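Endonuclease NucS (Thermococcus kodakarensis KOD1, PDB 5GKE) acts as a mismatch restriction endonuclease that binds and cleaves DNA, and probably also cuts the single-stranded ends of branched DNA structures. Local coordinates at residues V190-K194 and L224-L230; E179-A185 and L212-T218. The protein carries 1 engineered substitution. One frame throughout, in Å; residues are numbered along the deposited sequence.

Overall arrangement
The chain starts with its N-terminal half, which contains the antiparallel sheet of the PH-like domain; both contacts belong to the later nuclease domain, with its mixed sheet of five strands. Strand 175-180 and the loop after it give 179-185, the first half of contact 2; helix 187-204 then supplies 190-194, the first half of contact 1. The chain returns as strand 208-214 to close contact 2 at 212-218, and helix 219-227 closes contact 1 at 224-230. The two loops therefore cross. Contact 2 zips neighbouring parallel strands and contact 1 packs the two helices; they meet where Leu-212 touches Val-190 and Leu-193, beside the magnesium site of Glu-179 and Gln-192.

Contact 1 of 2, residues V190-K194 and L224-L230; sequences VRQLK and LLEKEGL. With nucleotides of chain D; nucleotides of chain C.
Val-190 and Leu-225 bring their backbones closest, CA to CA 6.3 Å, and by Lys-194 and Glu-228 the two CA atoms stand 7.6 Å apart, as helix 187-204 passes the C-terminal end of helix 219-227. The small, branched Val-190 suits the narrow place: its CG1, set anti to the backbone N (chi1 -173°), comes 3.7 Å from CG of Leu-224. These two side chains run antiparallel alongside one another, and the same methyl also meets CD1 of Leu-225. One turn on, Leu-193 and Leu-230 meet end on, CG of Leu-193 lying 3.9 Å from CD1 of Leu-230. Leu-212 of strand 208-214 touches Val-190, Leu-193 and Leu-225, adding a further apolar group to this layer.

Toward the partly exposed end of the contact a long chain is useful. Lys-194 lays its aliphatic CD and CE across the carboxylate of Glu-228, but its NZ stays 4.5 Å from Glu-228 OE1, beyond a salt bridge, and is shared by Glu-198 of its own chain and Glu-198 of the second subunit. The Glu-228 carboxylate is engaged instead by its neighbour, Lys-227 NZ bonding OE1 at 2.9 Å in a salt bridge that uses the anti lone pair. Arg-191 turns the other way, extended from CG to NE, and presents the edge of its guanidinium to a DNA phosphate: OP2 of DG5 of chain D takes NH1 at 3.1 Å and NH2 at 3.0 Å.

Gly-229 ends the helix with a positive phi of 64°, easy for a residue lacking CB. Its N bonds Glu-226 O, and Leu-230 N bonds Leu-225 O, which makes a Schellman motif that turns the chain so that Leu-230 folds back onto helix 187-204.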
loop_
_atom_site.group_PDB
_atom_site.type_symbol
_atom_site.label_atom_id
_atom_site.label_comp_id
_atom_site.label_asym_id
_atom_site.label_seq_id
_atom_site.Cartn_x
_atom_site.Cartn_y
_atom_site.Cartn_z
ATOM N N VAL A 190 -3.065 -19.894 0.331
ATOM C CA VAL A 190 -2.975 -21.348 0.393
ATOM C C VAL A 190 -1.539 -21.783 0.682
ATOM O O VAL A 190 -1.314 -22.776 1.372
ATOM C CB VAL A 190 -3.499 -21.990 -0.903
ATOM C CG1 VAL A 190 -3.567 -23.476 -0.752
ATOM C CG2 VAL A 190 -4.918 -21.464 -1.201
ATOM N N ARG A 191 -0.584 -21.003 0.187
ATOM C CA ARG A 191 0.829 -21.216 0.447
ATOM C C ARG A 191 1.142 -21.008 1.916
ATOM O O ARG A 191 1.944 -21.736 2.488
ATOM C CB ARG A 191 1.703 -20.269 -0.392
ATOM C CG ARG A 191 1.643 -20.487 -1.883
ATOM C CD ARG A 191 2.825 -19.827 -2.591
ATOM N NE ARG A 191 2.607 -19.841 -4.030
ATOM C CZ ARG A 191 2.214 -18.796 -4.755
ATOM N NH1 ARG A 191 2.024 -17.606 -4.191
ATOM N NH2 ARG A 191 2.030 -18.942 -6.060
ATOM N N GLN A 192 0.541 -19.977 2.504
ATOM C CA GLN A 192 0.614 -19.760 3.942
ATOM C C GLN A 192 0.093 -20.997 4.692
ATOM O O GLN A 192 0.807 -21.606 5.481
ATOM C CB GLN A 192 -0.204 -18.528 4.334
ATOM C CG GLN A 192 0.599 -17.275 4.644
ATOM C CD GLN A 192 -0.312 -16.079 4.951
ATOM O OE1 GLN A 192 -0.652 -15.788 6.117
ATOM N NE2 GLN A 192 -0.719 -15.396 3.904
ATOM N N LEU A 193 -1.156 -21.360 4.410
ATOM C CA LEU A 193 -1.811 -22.498 5.024
ATOM C C LEU A 193 -1.008 -23.801 4.885
ATOM O O LEU A 193 -0.793 -24.497 5.860
ATOM C CB LEU A 193 -3.204 -22.685 4.416
ATOM C CG LEU A 193 -4.019 -23.832 5.033
ATOM C CD1 LEU A 193 -4.114 -23.648 6.545
ATOM C CD2 LEU A 193 -5.422 -23.946 4.418
ATOM N N LYS A 194 -0.589 -24.129 3.669
ATOM C CA LYS A 194 0.174 -25.339 3.418
ATOM C C LYS A 194 1.451 -25.322 4.240
ATOM O O LYS A 194 1.828 -26.312 4.861
ATOM C CB LYS A 194 0.493 -25.466 1.919
ATOM C CG LYS A 194 1.514 -26.541 1.535
ATOM C CD LYS A 194 1.526 -26.744 0.021
ATOM C CE LYS A 194 2.410 -27.907 -0.414
ATOM N NZ LYS A 194 3.849 -27.633 -0.244
ATOM N N LEU A 224 -4.920 -25.385 -5.948
ATOM C CA LEU A 224 -3.846 -25.739 -5.020
ATOM C C LEU A 224 -4.349 -26.303 -3.695
ATOM O O LEU A 224 -3.722 -27.173 -3.097
ATOM C CB LEU A 224 -2.982 -24.523 -4.752
ATOM C CG LEU A 224 -1.811 -24.723 -3.802
ATOM C CD1 LEU A 224 -0.957 -25.917 -4.227
ATOM C CD2 LEU A 224 -0.994 -23.455 -3.791
ATOM N N LEU A 225 -5.477 -25.784 -3.235
ATOM C CA LEU A 225 -6.069 -26.245 -1.999
ATOM C C LEU A 225 -6.370 -27.723 -2.111
ATOM O O LEU A 225 -5.901 -28.528 -1.313
ATOM C CB LEU A 225 -7.354 -25.470 -1.699
ATOM C CG LEU A 225 -7.871 -25.605 -0.275
ATOM C CD1 LEU A 225 -6.998 -24.796 0.662
ATOM C CD2 LEU A 225 -9.326 -25.169 -0.177
ATOM N N GLU A 226 -7.151 -28.062 -3.129
ATOM C CA GLU A 226 -7.609 -29.421 -3.346
ATOM C C GLU A 226 -6.460 -30.384 -3.566
ATOM O O GLU A 226 -6.428 -31.462 -2.982
ATOM C CB GLU A 226 -8.559 -29.460 -4.532
ATOM C CG GLU A 226 -9.875 -28.780 -4.246
ATOM C CD GLU A 226 -10.746 -28.652 -5.480
ATOM O OE1 GLU A 226 -10.216 -28.821 -6.602
ATOM O OE2 GLU A 226 -11.959 -28.384 -5.324
ATOM N N LYS A 227 -5.509 -29.982 -4.398
ATOM C CA LYS A 227 -4.345 -30.805 -4.661
ATOM C C LYS A 227 -3.670 -31.202 -3.358
ATOM O O LYS A 227 -3.246 -32.325 -3.192
ATOM C CB LYS A 227 -3.361 -30.065 -5.579
ATOM C CG LYS A 227 -1.916 -30.600 -5.554
ATOM C CD LYS A 227 -1.034 -29.889 -6.593
ATOM C CE LYS A 227 0.456 -30.201 -6.406
ATOM N NZ LYS A 227 1.052 -29.614 -5.156
ATOM N N GLU A 228 -3.596 -30.285 -2.412
ATOM C CA GLU A 228 -2.816 -30.548 -1.214
ATOM C C GLU A 228 -3.633 -31.185 -0.106
ATOM O O GLU A 228 -3.138 -31.379 0.997
ATOM C CB GLU A 228 -2.176 -29.259 -0.723
ATOM C CG GLU A 228 -0.916 -28.935 -1.480
ATOM C CD GLU A 228 0.114 -30.022 -1.331
ATOM O OE1 GLU A 228 0.858 -30.267 -2.305
ATOM O OE2 GLU A 228 0.187 -30.620 -0.230
ATOM N N GLY A 229 -4.884 -31.512 -0.409
ATOM C CA GLY A 229 -5.789 -32.066 0.581
ATOM C C GLY A 229 -6.098 -31.104 1.716
ATOM O O GLY A 229 -6.097 -31.489 2.878
ATOM N N LEU A 230 -6.375 -29.850 1.377
ATOM C CA LEU A 230 -6.672 -28.836 2.380
ATOM C C LEU A 230 -8.135 -28.441 2.235
ATOM O O LEU A 230 -8.729 -28.664 1.184
ATOM C CB LEU A 230 -5.741 -27.631 2.228
ATOM C CG LEU A 230 -4.291 -27.886 2.648
ATOM C CD1 LEU A 230 -3.416 -26.690 2.381
ATOM C CD2 LEU A 230 -4.240 -28.221 4.109
ATOM P P DG D 5 1.781 -16.085 -7.948
ATOM O OP1 DG D 5 2.855 -17.067 -8.243
ATOM O OP2 DG D 5 0.897 -16.298 -6.787
ATOM O "O5'" DG D 5 2.467 -14.654 -7.811
ATOM C "C5'" DG D 5 3.313 -14.174 -8.847
ATOM C "C4'" DG D 5 3.637 -12.706 -8.640
ATOM O "O4'" DG D 5 2.406 -11.921 -8.683
ATOM C "C3'" DG D 5 4.302 -12.367 -7.295
ATOM O "O3'" DG D 5 5.298 -11.394 -7.507
ATOM C "C2'" DG D 5 3.141 -11.791 -6.492
ATOM C "C1'" DG D 5 2.412 -11.043 -7.588
ATOM N N9 DG D 5 1.045 -10.657 -7.241
ATOM C C8 DG D 5 0.119 -11.383 -6.534
ATOM N N7 DG D 5 -1.016 -10.751 -6.366
ATOM C C5 DG D 5 -0.814 -9.524 -6.990
ATOM C C6 DG D 5 -1.683 -8.413 -7.134
ATOM O O6 DG D 5 -2.840 -8.292 -6.729
ATOM N N1 DG D 5 -1.079 -7.370 -7.836
ATOM C C2 DG D 5 0.202 -7.404 -8.337
ATOM N N2 DG D 5 0.625 -6.308 -8.987
ATOM N N3 DG D 5 1.016 -8.440 -8.207
ATOM C C4 DG D 5 0.445 -9.456 -7.531
ATOM P P DC C 6 -1.837 -12.410 6.494
ATOM O OP1 DC C 6 -2.928 -13.408 6.566
ATOM O OP2 DC C 6 -1.079 -12.266 5.235
ATOM O "O5'" DC C 6 -2.491 -11.005 6.868
ATOM C "C5'" DC C 6 -3.173 -10.876 8.106
ATOM C "C4'" DC C 6 -3.620 -9.452 8.339
ATOM O "O4'" DC C 6 -2.488 -8.557 8.227
ATOM C "C3'" DC C 6 -4.655 -8.926 7.358
ATOM O "O3'" DC C 6 -5.479 -7.991 8.031
ATOM C "C2'" DC C 6 -3.787 -8.255 6.300
ATOM C "C1'" DC C 6 -2.707 -7.638 7.175
ATOM N N1 DC C 6 -1.397 -7.402 6.491
ATOM C C2 DC C 6 -0.858 -6.114 6.460
ATOM O O2 DC C 6 -1.496 -5.184 6.965
ATOM N N3 DC C 6 0.343 -5.914 5.864
ATOM C C4 DC C 6 1.004 -6.952 5.328
ATOM N N4 DC C 6 2.186 -6.710 4.748
ATOM C C5 DC C 6 0.474 -8.276 5.357
ATOM C C6 DC C 6 -0.713 -8.455 5.949
#

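Contact 2 of 2, residues E179-A185 and L212-T218. With MG (magnesium ion), chain E; nucleotides of chain D; nucleotides of chain C.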
loop_
_atom_site.group_PDB
_atom_site.type_symbol
_atom_site.label_atom_id
_atom_site.label_comp_id
_atom_site.label_asym_id
_atom_site.label_seq_id
_atom_site.Cartn_x
_atom_site.Cartn_y
_atom_site.Cartn_z
ATOM N N GLU A 179 -6.499 -20.583 8.285
ATOM C CA GLU A 179 -6.005 -19.380 7.623
ATOM C C GLU A 179 -7.207 -18.538 7.182
ATOM O O GLU A 179 -8.086 -19.025 6.474
ATOM C CB GLU A 179 -5.110 -19.724 6.434
ATOM C CG GLU A 179 -4.653 -18.503 5.618
ATOM C CD GLU A 179 -3.777 -17.523 6.398
ATOM O OE1 GLU A 179 -3.528 -16.411 5.883
ATOM O OE2 GLU A 179 -3.318 -17.859 7.515
ATOM N N LEU A 180 -7.258 -17.292 7.641
ATOM C CA LEU A 180 -8.392 -16.413 7.362
ATOM C C LEU A 180 -8.041 -15.405 6.289
ATOM O O LEU A 180 -6.895 -14.939 6.216
ATOM C CB LEU A 180 -8.837 -15.663 8.619
ATOM C CG LEU A 180 -8.868 -16.426 9.939
ATOM C CD1 LEU A 180 -9.308 -15.511 11.102
ATOM C CD2 LEU A 180 -9.768 -17.647 9.820
ATOM N N LYS A 181 -9.028 -15.085 5.454
ATOM C CA LYS A 181 -8.954 -13.953 4.528
ATOM C C LYS A 181 -10.278 -13.226 4.497
ATOM O O LYS A 181 -11.325 -13.851 4.278
ATOM C CB LYS A 181 -8.587 -14.398 3.114
ATOM C CG LYS A 181 -7.196 -14.973 2.991
ATOM C CD LYS A 181 -6.125 -13.968 3.378
ATOM C CE LYS A 181 -4.778 -14.663 3.506
ATOM N NZ LYS A 181 -3.748 -13.848 4.195
ATOM N N ARG A 182 -10.228 -11.908 4.683
ATOM C CA ARG A 182 -11.429 -11.064 4.683
ATOM C C ARG A 182 -11.996 -10.911 3.280
ATOM O O ARG A 182 -13.123 -10.483 3.097
ATOM C CB ARG A 182 -11.127 -9.671 5.280
ATOM C CG ARG A 182 -10.147 -8.807 4.484
ATOM C CD ARG A 182 -10.171 -7.346 4.964
ATOM N NE ARG A 182 -11.552 -6.912 5.136
ATOM C CZ ARG A 182 -12.344 -6.545 4.134
ATOM N NH1 ARG A 182 -11.882 -6.511 2.896
ATOM N NH2 ARG A 182 -13.592 -6.203 4.373
ATOM N N ARG A 183 -11.196 -11.258 2.285
ATOM C CA ARG A 183 -11.622 -11.122 0.913
ATOM C C ARG A 183 -11.292 -12.417 0.184
ATOM O O ARG A 183 -10.715 -13.334 0.777
ATOM C CB ARG A 183 -10.946 -9.909 0.260
ATOM C CG ARG A 183 -9.438 -10.021 0.143
ATOM C CD ARG A 183 -8.806 -8.786 -0.477
ATOM N NE ARG A 183 -7.568 -9.128 -1.186
ATOM C CZ ARG A 183 -6.784 -8.255 -1.817
ATOM N NH1 ARG A 183 -7.095 -6.967 -1.833
ATOM N NH2 ARG A 183 -5.684 -8.670 -2.439
ATOM N N ARG A 184 -11.644 -12.483 -1.099
ATOM C CA ARG A 184 -11.434 -13.682 -1.885
ATOM C C ARG A 184 -9.993 -14.183 -1.748
ATOM O O ARG A 184 -9.037 -13.428 -1.884
ATOM C CB ARG A 184 -11.767 -13.419 -3.347
ATOM C CG ARG A 184 -11.115 -14.398 -4.304
ATOM C CD ARG A 184 -11.631 -14.203 -5.697
ATOM N NE ARG A 184 -12.996 -14.677 -5.792
ATOM C CZ ARG A 184 -13.423 -15.474 -6.757
ATOM N NH1 ARG A 184 -12.580 -15.870 -7.702
ATOM N NH2 ARG A 184 -14.683 -15.879 -6.772
ATOM N N ALA A 185 -9.853 -15.465 -1.450
ATOM C CA ALA A 185 -8.550 -16.012 -1.135
ATOM C C ALA A 185 -7.763 -16.364 -2.387
ATOM O O ALA A 185 -8.278 -16.973 -3.331
ATOM C CB ALA A 185 -8.700 -17.218 -0.242
ATOM N N LEU A 212 -8.845 -23.241 5.002
ATOM C CA LEU A 212 -8.866 -21.880 4.507
ATOM C C LEU A 212 -10.252 -21.316 4.757
ATOM O O LEU A 212 -11.259 -21.929 4.415
ATOM C CB LEU A 212 -8.509 -21.813 3.022
ATOM C CG LEU A 212 -8.506 -20.422 2.378
ATOM C CD1 LEU A 212 -7.703 -19.424 3.178
ATOM C CD2 LEU A 212 -7.928 -20.531 1.010
ATOM N N VAL A 213 -10.303 -20.163 5.391
ATOM C CA VAL A 213 -11.577 -19.585 5.756
ATOM C C VAL A 213 -11.650 -18.208 5.105
ATOM O O VAL A 213 -10.915 -17.291 5.467
ATOM C CB VAL A 213 -11.728 -19.511 7.304
ATOM C CG1 VAL A 213 -13.065 -18.922 7.702
ATOM C CG2 VAL A 213 -11.555 -20.889 7.913
ATOM N N ALA A 214 -12.527 -18.073 4.124
ATOM C CA ALA A 214 -12.649 -16.831 3.382
ATOM C C ALA A 214 -14.042 -16.761 2.765
ATOM O O ALA A 214 -14.801 -17.718 2.849
ATOM C CB ALA A 214 -11.566 -16.760 2.312
ATOM N N PRO A 215 -14.399 -15.624 2.163
ATOM C CA PRO A 215 -15.695 -15.602 1.467
ATOM C C PRO A 215 -15.711 -16.382 0.139
ATOM O O PRO A 215 -16.787 -16.733 -0.328
ATOM C CB PRO A 215 -15.947 -14.105 1.238
ATOM C CG PRO A 215 -14.647 -13.419 1.496
ATOM C CD PRO A 215 -13.892 -14.270 2.449
ATOM N N SER A 216 -14.541 -16.656 -0.436
ATOM C CA SER A 216 -14.421 -17.351 -1.722
ATOM C C SER A 216 -12.944 -17.543 -2.078
ATOM O O SER A 216 -12.070 -17.022 -1.386
ATOM C CB SER A 216 -15.120 -16.573 -2.842
ATOM O OG SER A 216 -14.498 -15.314 -3.039
ATOM N N LEU A 217 -12.687 -18.267 -3.170
ATOM C CA LEU A 217 -11.334 -18.560 -3.664
ATOM C C LEU A 217 -11.126 -18.210 -5.127
ATOM O O LEU A 217 -12.060 -18.290 -5.923
ATOM C CB LEU A 217 -11.025 -20.045 -3.530
ATOM C CG LEU A 217 -11.422 -20.704 -2.236
ATOM C CD1 LEU A 217 -11.064 -22.171 -2.300
ATOM C CD2 LEU A 217 -10.636 -19.987 -1.179
ATOM N N THR A 218 -9.896 -17.880 -5.498
ATOM C CA THR A 218 -9.558 -17.806 -6.911
ATOM C C THR A 218 -9.421 -19.209 -7.473
ATOM O O THR A 218 -9.285 -20.179 -6.718
ATOM C CB THR A 218 -8.268 -17.041 -7.163
ATOM O OG1 THR A 218 -7.166 -17.743 -6.567
ATOM C CG2 THR A 218 -8.372 -15.651 -6.578
HETATM MG MG MG E . -2.581 -15.438 7.834
ATOM P P DA D 3 -10.458 -15.212 -9.975
ATOM O OP1 DA D 3 -10.774 -16.636 -9.745
ATOM O OP2 DA D 3 -10.522 -14.235 -8.863
ATOM O "O5'" DA D 3 -9.005 -15.170 -10.603
ATOM C "C5'" DA D 3 -8.616 -16.174 -11.492
ATOM C "C4'" DA D 3 -7.160 -16.009 -11.869
ATOM O "O4'" DA D 3 -6.935 -14.655 -12.338
ATOM C "C3'" DA D 3 -6.164 -16.226 -10.726
ATOM O "O3'" DA D 3 -5.024 -16.902 -11.236
ATOM C "C2'" DA D 3 -5.826 -14.791 -10.299
ATOM C "C1'" DA D 3 -5.827 -14.106 -11.655
ATOM N N9 DA D 3 -5.984 -12.651 -11.625
ATOM C C8 DA D 3 -7.002 -11.932 -11.058
ATOM N N7 DA D 3 -6.890 -10.631 -11.224
ATOM C C5 DA D 3 -5.721 -10.492 -11.957
ATOM C C6 DA D 3 -5.046 -9.361 -12.466
ATOM N N6 DA D 3 -5.471 -8.107 -12.290
ATOM N N1 DA D 3 -3.904 -9.571 -13.158
ATOM C C2 DA D 3 -3.476 -10.832 -13.332
ATOM N N3 DA D 3 -4.029 -11.971 -12.908
ATOM C C4 DA D 3 -5.157 -11.727 -12.219
ATOM P P DG C 9 -9.043 -4.872 1.172
ATOM O OP1 DG C 9 -9.421 -5.538 -0.095
ATOM O OP2 DG C 9 -9.268 -5.543 2.467
ATOM O "O5'" DG C 9 -7.505 -4.477 1.059
ATOM C "C5'" DG C 9 -7.018 -3.881 -0.132
ATOM C "C4'" DG C 9 -6.344 -2.550 0.159
ATOM O "O4'" DG C 9 -5.161 -2.767 0.964
ATOM C "C3'" DG C 9 -5.910 -1.779 -1.086
ATOM O "O3'" DG C 9 -6.721 -0.617 -1.235
ATOM C "C2'" DG C 9 -4.452 -1.403 -0.840
ATOM C "C1'" DG C 9 -4.012 -2.344 0.271
ATOM N N9 DG C 9 -3.263 -3.521 -0.171
ATOM C C8 DG C 9 -3.639 -4.841 -0.037
ATOM N N7 DG C 9 -2.742 -5.689 -0.483
ATOM C C5 DG C 9 -1.700 -4.879 -0.930
ATOM C C6 DG C 9 -0.457 -5.229 -1.522
ATOM O O6 DG C 9 -0.006 -6.366 -1.777
ATOM N N1 DG C 9 0.292 -4.103 -1.833
ATOM C C2 DG C 9 -0.099 -2.803 -1.604
ATOM N N2 DG C 9 0.775 -1.850 -1.970
ATOM N N3 DG C 9 -1.259 -2.459 -1.054
ATOM C C4 DG C 9 -2.009 -3.541 -0.746
ATOM P P DC C 6 -1.837 -12.410 6.494
ATOM O OP1 DC C 6 -2.928 -13.408 6.566
ATOM O OP2 DC C 6 -1.079 -12.266 5.235
ATOM O "O5'" DC C 6 -2.491 -11.005 6.868
ATOM C "C5'" DC C 6 -3.173 -10.876 8.106
ATOM C "C4'" DC C 6 -3.620 -9.452 8.339
ATOM O "O4'" DC C 6 -2.488 -8.557 8.227
ATOM C "C3'" DC C 6 -4.655 -8.926 7.358
ATOM O "O3'" DC C 6 -5.479 -7.991 8.031
ATOM C "C2'" DC C 6 -3.787 -8.255 6.300
ATOM C "C1'" DC C 6 -2.707 -7.638 7.175
ATOM N N1 DC C 6 -1.397 -7.402 6.491
ATOM C C2 DC C 6 -0.858 -6.114 6.460
ATOM O O2 DC C 6 -1.496 -5.184 6.965
ATOM N N3 DC C 6 0.343 -5.914 5.864
ATOM C C4 DC C 6 1.004 -6.952 5.328
ATOM N N4 DC C 6 2.186 -6.710 4.748
ATOM C C5 DC C 6 0.474 -8.276 5.357
ATOM C C6 DC C 6 -0.713 -8.455 5.949
#
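The guanidinium of Arg-184 carries Leu-217 O over one face, 3.0 Å above its plane and displaced from the centre of the group, while OP1 of DA3 of chain D lies at the edge, in plane, 2.8 Å from NH1. Its NE bonds Ser-216 OG at 3.2 Å, tilted from the plane. Arg-183 also works edge-on, NH1 giving OP1 of DG9 of chain C a straight bond (3.2 Å, 165°), and Glu-186 holds its NH2. Arg-182 meets the same phosphate obliquely, with a weak bond from NH1 to OP2 at 2.8 Å; its NE binds Gly-130 O and its NH2 Arg-44 O of the second subunit. With an alanine at Arg-182, both carbonyls would probably lose their donor and the phosphate one of its holds.

Glu-179, its chain bent at chi2 (63°), grips the magnesium ion with both carboxylate oxygens, OE1 at 2.4 Å; OP1 of DC6 of chain C is a further ligand, and Gln-192 also belongs to the site. Lys-181 NZ forms a salt bridge with Glu-179 OE1, its hydrogen bond there being weak; this Glu-x-Lys pair fits the PD-(D/E)XK nuclease signature.

Val-213 N to Glu-179 O and Lys-181 N to Val-213 O knit the parallel strands. Beyond the loops, one residue out of step, Ala-185 N bonds Ser-216 O, straight at 177°, and Thr-218 N bonds Ala-185 O. The single methyl of Ala-185 rests against CD2 of both Leu-212 and Leu-217. On one side of the sheet Leu-180 packs on helix 132-141; on the other, Leu-212 packs against Val-190 of helix 187-204 and Leu-225 of helix 219-227.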